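Citryl-spermidine/3,4-dihydroxybenzoyl-citryl-spermidine:spermidine ligase (Bacillus anthracis, PDB 3TO3) catalyses the ATP-dependent condensation of spermidine with citryl-spermidine intermediates in the biosynthesis of the siderophore petrobactin. Local coordinates at residues S438-M443 against A511-N516. Residues are numbered along the deposited sequence; the frame is centred on the assembly and turned at random. Where two conformers were deposited one is given.
Sequences SHGQNM and ALFLFN. With ATP (adenosine-5'-triphosphate), chain E.
In the conformer given, the imidazole of His439 meets helix 502-528 obliquely: Ala511 CB lies 3.6 Å from His439 NE2, while His439 CD2 comes 4.2 Å from Phe515 CB. Although the CB of His439 points away from the helix, CG sits beside the backbone N (chi1 -60°), and the ring swings back to reach it. The Phe515 ring carries Leu514 CD2 over the centre of one face and packs edge-to-face with Tyr163. A third flat group, the amide of Asn516, lies against the turn at Ser438-Gly440. Its CG, anti to the backbone N (chi1 175°), carries Asn516 ND2 to Ser438 O, a 2.9 Å hydrogen bond. ND2 lies in the carbonyl plane of Ser438, whereas the acceptor oxygen is tilted out of the Asn516 amide plane, and the N-H...O angle of 133° makes the bond distinctly bent. Asn516 OD1 packs 3.4 Å from Gly440 CA and is hydrogen-bonded to Tyr391 OH, so both ends of the buried amide have partners, which should hold its rotation. Tyr391 OH also bonds ATP, so Asn516 probably acts as a second-shell residue, helping to position Tyr391 and joining it to the loop. Next to the amide nitrogen, selenomethionine Met443 brings SE to 3.9 Å from Leu512 CD1, their chains crossing at about a right angle. Leu512 also packs its CB 3.6 Å from Ser438 OG and continues onto Ile422 and Ile426 of helix 410-432. Gly440 N lies 3.6 Å from ATP N1, on the adenine. Gln441 and Asn442 belong to the magnesium site with Asp459. Helix 502-528 thus backs the loop that enters strand 443-448, part of the ATP-magnesium site of this IucA/IucC-family siderophore synthetase.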
ATOM      1  N   SER B 438     -16.327   5.301 -26.042  1.00 57.68           N
ATOM      2  CA  SER B 438     -17.767   5.104 -26.047  1.00 58.71           C
ATOM      3  C   SER B 438     -18.320   4.155 -24.984  1.00 52.59           C
ATOM      4  O   SER B 438     -19.395   3.590 -25.175  1.00 56.65           O
ATOM      5  CB  SER B 438     -18.323   4.871 -27.454  1.00 64.54           C
ATOM      6  OG  SER B 438     -17.390   4.175 -28.275  1.00 78.53           O
ATOM      7  N   HIS B 439     -17.539   3.863 -23.950  0.55 49.72           N
ATOM      8  CA  HIS B 439     -18.024   2.934 -22.934  0.55 48.97           C
ATOM      9  C   HIS B 439     -19.199   3.581 -22.176  0.55 54.44           C
ATOM     10  O   HIS B 439     -19.569   4.737 -22.427  0.55 55.04           O
ATOM     11  CB  HIS B 439     -16.920   2.569 -21.938  0.55 44.84           C
ATOM     12  CG  HIS B 439     -15.711   1.905 -22.544  0.55 47.99           C
ATOM     13  ND1 HIS B 439     -14.449   2.456 -22.471  0.55 50.17           N
ATOM     14  CD2 HIS B 439     -15.558   0.711 -23.169  0.55 51.57           C
ATOM     15  CE1 HIS B 439     -13.574   1.645 -23.044  0.55 44.39           C
ATOM     16  NE2 HIS B 439     -14.218   0.574 -23.469  0.55 49.28           N
ATOM     17  N   GLY B 440     -19.787   2.840 -21.243  1.00 53.83           N
ATOM     18  CA  GLY B 440     -20.992   3.295 -20.572  1.00 46.52           C
ATOM     19  C   GLY B 440     -20.875   4.530 -19.694  1.00 50.70           C
ATOM     20  O   GLY B 440     -21.836   5.300 -19.571  1.00 51.89           O
ATOM     21  N   GLN B 441     -19.708   4.728 -19.090  1.00 45.95           N
ATOM     22  CA  GLN B 441     -19.536   5.795 -18.120  1.00 53.47           C
ATOM     23  C   GLN B 441     -19.183   7.130 -18.792  1.00 53.25           C
ATOM     24  O   GLN B 441     -19.138   8.171 -18.133  1.00 57.43           O
ATOM     25  CB  GLN B 441     -18.474   5.395 -17.084  1.00 75.95           C
ATOM     26  CG  GLN B 441     -18.780   5.863 -15.649  1.00100.13           C
ATOM     27  CD  GLN B 441     -18.016   7.137 -15.251  1.00115.82           C
ATOM     28  OE1 GLN B 441     -16.966   7.447 -15.823  1.00118.91           O
ATOM     29  NE2 GLN B 441     -18.546   7.875 -14.266  1.00118.48           N
ATOM     30  N   ASN B 442     -18.942   7.101 -20.103  1.00 44.35           N
ATOM     31  CA  ASN B 442     -18.639   8.313 -20.859  1.00 42.28           C
ATOM     32  C   ASN B 442     -19.856   8.974 -21.489  1.00 46.17           C
ATOM     33  O   ASN B 442     -19.731   9.975 -22.207  1.00 45.42           O
ATOM     34  CB  ASN B 442     -17.639   8.014 -21.970  1.00 47.58           C
ATOM     35  CG  ASN B 442     -16.287   7.649 -21.425  1.00 68.65           C
ATOM     36  OD1 ASN B 442     -15.495   6.969 -22.085  1.00 78.17           O
ATOM     37  ND2 ASN B 442     -16.024   8.070 -20.185  1.00 67.59           N
HETATM   38  N   MSE B 443     -21.025   8.392 -21.247  1.00 36.95           N
HETATM   39  CA  MSE B 443     -22.200   8.758 -21.999  1.00 40.70           C
HETATM   40  C   MSE B 443     -23.344   9.024 -21.047  1.00 42.24           C
HETATM   41  O   MSE B 443     -23.539   8.313 -20.063  1.00 40.82           O
HETATM   42  CB  MSE B 443     -22.578   7.638 -22.970  1.00 36.43           C
HETATM   43  CG  MSE B 443     -21.593   7.433 -24.104  1.00 38.39           C
HETATM   44 SE   MSE B 443     -21.978   5.845 -25.243  0.73 56.55          SE
HETATM   45  CE  MSE B 443     -23.659   6.390 -26.055  1.00 34.13           C
ATOM     46  N   ALA B 511     -15.799  -0.980 -27.881  1.00 40.52           N
ATOM     47  CA  ALA B 511     -16.119  -0.094 -26.785  1.00 41.60           C
ATOM     48  C   ALA B 511     -17.629   0.203 -26.736  1.00 52.06           C
ATOM     49  O   ALA B 511     -18.301  -0.079 -25.738  1.00 55.17           O
ATOM     50  CB  ALA B 511     -15.287   1.154 -26.824  1.00 39.32           C
ATOM     51  N   LEU B 512     -18.152   0.800 -27.796  1.00 46.54           N
ATOM     52  CA  LEU B 512     -19.581   1.107 -27.847  1.00 47.03           C
ATOM     53  C   LEU B 512     -20.497  -0.114 -27.646  1.00 44.74           C
ATOM     54  O   LEU B 512     -21.457  -0.040 -26.875  1.00 51.75           O
ATOM     55  CB  LEU B 512     -19.941   1.817 -29.157  1.00 33.02           C
ATOM     56  CG  LEU B 512     -21.386   2.316 -29.277  1.00 47.08           C
ATOM     57  CD1 LEU B 512     -21.764   3.389 -28.207  1.00 34.35           C
ATOM     58  CD2 LEU B 512     -21.627   2.850 -30.700  1.00 41.99           C
ATOM     59  N   PHE B 513     -20.199  -1.215 -28.335  1.00 32.75           N
ATOM     60  CA  PHE B 513     -21.130  -2.349 -28.438  1.00 39.23           C
ATOM     61  C   PHE B 513     -20.820  -3.458 -27.457  1.00 47.01           C
ATOM     62  O   PHE B 513     -21.544  -3.635 -26.507  1.00 50.39           O
ATOM     63  CB  PHE B 513     -21.204  -2.892 -29.869  1.00 39.26           C
ATOM     64  CG  PHE B 513     -21.998  -2.010 -30.804  1.00 43.10           C
ATOM     65  CD1 PHE B 513     -23.084  -1.296 -30.340  1.00 49.29           C
ATOM     66  CD2 PHE B 513     -21.643  -1.875 -32.126  1.00 47.63           C
ATOM     67  CE1 PHE B 513     -23.822  -0.481 -31.177  1.00 47.93           C
ATOM     68  CE2 PHE B 513     -22.359  -1.057 -32.960  1.00 52.71           C
ATOM     69  CZ  PHE B 513     -23.456  -0.352 -32.488  1.00 47.12           C
ATOM     70  N   LEU B 514     -19.717  -4.160 -27.671  1.00 46.86           N
ATOM     71  CA  LEU B 514     -19.349  -5.287 -26.846  1.00 40.81           C
ATOM     72  C   LEU B 514     -19.365  -4.976 -25.337  1.00 41.12           C
ATOM     73  O   LEU B 514     -20.011  -5.682 -24.589  1.00 49.44           O
ATOM     74  CB  LEU B 514     -17.996  -5.864 -27.307  1.00 38.17           C
ATOM     75  CG  LEU B 514     -17.556  -7.220 -26.737  1.00 46.64           C
ATOM     76  CD1 LEU B 514     -16.431  -7.847 -27.569  1.00 50.16           C
ATOM     77  CD2 LEU B 514     -17.090  -7.057 -25.313  1.00 40.67           C
ATOM     78  N   PHE B 515     -18.676  -3.936 -24.881  1.00 48.03           N
ATOM     79  CA  PHE B 515     -18.608  -3.666 -23.426  1.00 51.22           C
ATOM     80  C   PHE B 515     -19.690  -2.741 -22.887  1.00 53.53           C
ATOM     81  O   PHE B 515     -19.724  -2.478 -21.696  1.00 63.20           O
ATOM     82  CB  PHE B 515     -17.240  -3.085 -22.997  1.00 47.69           C
ATOM     83  CG  PHE B 515     -16.109  -4.051 -23.139  1.00 66.41           C
ATOM     84  CD1 PHE B 515     -16.103  -5.244 -22.425  1.00 72.82           C
ATOM     85  CD2 PHE B 515     -15.041  -3.776 -24.010  1.00 78.72           C
ATOM     86  CE1 PHE B 515     -15.054  -6.157 -22.576  1.00 87.35           C
ATOM     87  CE2 PHE B 515     -13.980  -4.679 -24.164  1.00 82.20           C
ATOM     88  CZ  PHE B 515     -13.985  -5.870 -23.451  1.00 88.97           C
ATOM     89  N   ASN B 516     -20.533  -2.199 -23.756  1.00 49.02           N
ATOM     90  CA  ASN B 516     -21.507  -1.246 -23.283  1.00 44.41           C
ATOM     91  C   ASN B 516     -22.954  -1.537 -23.751  1.00 46.17           C
ATOM     92  O   ASN B 516     -23.735  -2.094 -22.994  1.00 44.29           O
ATOM     93  CB  ASN B 516     -21.006   0.120 -23.726  1.00 45.12           C
ATOM     94  CG  ASN B 516     -21.945   1.220 -23.414  1.00 46.62           C
ATOM     95  OD1 ASN B 516     -22.774   1.107 -22.523  1.00 44.96           O
ATOM     96  ND2 ASN B 516     -21.814   2.327 -24.147  1.00 43.76           N
TER
HETATM   97  PB  ATP E 617     -13.058   8.799 -14.912  0.71 84.11           P
HETATM   98  O1B ATP E 617     -12.581   9.369 -13.600  0.71 79.96           O
HETATM   99  O2B ATP E 617     -11.921   8.786 -15.900  0.71 83.35           O
HETATM  100  O3B ATP E 617     -14.266   9.652 -15.448  0.71 56.14           O
HETATM  101  PA  ATP E 617     -12.693   6.196 -14.221  0.71113.19           P
HETATM  102  O1A ATP E 617     -11.564   6.780 -13.395  0.71110.20           O
HETATM  103  O2A ATP E 617     -12.192   5.388 -15.413  0.71109.54           O
HETATM  104  O3A ATP E 617     -13.604   7.345 -14.737  0.71129.61           O
HETATM  105  O5' ATP E 617     -13.528   5.267 -13.268  0.71126.49           O
HETATM  106  C5' ATP E 617     -14.880   5.083 -13.465  0.71119.91           C
HETATM  107  C4' ATP E 617     -15.473   3.957 -12.826  0.71113.13           C
HETATM  108  O4' ATP E 617     -16.742   3.627 -13.486  0.71106.95           O
HETATM  109  C3' ATP E 617     -14.612   2.761 -12.972  0.71112.13           C
HETATM  110  O3' ATP E 617     -14.259   2.281 -11.732  0.71113.31           O
HETATM  111  C2' ATP E 617     -15.438   1.785 -13.705  0.71105.73           C
HETATM  112  O2' ATP E 617     -15.206   0.516 -13.260  0.71100.76           O
HETATM  113  C1' ATP E 617     -16.821   2.237 -13.383  0.71102.06           C
HETATM  114  N9  ATP E 617     -17.865   1.686 -14.205  0.71 90.74           N
HETATM  115  C8  ATP E 617     -18.977   1.105 -13.720  0.71 80.07           C
HETATM  116  N7  ATP E 617     -19.723   0.713 -14.762  0.71 77.72           N
HETATM  117  C5  ATP E 617     -19.099   1.049 -15.913  0.71 82.29           C
HETATM  118  C6  ATP E 617     -19.426   0.887 -17.267  0.71 77.09           C
HETATM  119  N6  ATP E 617     -20.656   0.237 -17.625  0.71 73.57           N
HETATM  120  N1  ATP E 617     -18.570   1.345 -18.210  0.71 77.65           N
HETATM  121  C2  ATP E 617     -17.418   1.950 -17.854  0.71 82.60           C
HETATM  122  N3  ATP E 617     -17.074   2.119 -16.558  0.71 87.43           N
HETATM  123  C4  ATP E 617     -17.893   1.680 -15.565  0.71 88.61           C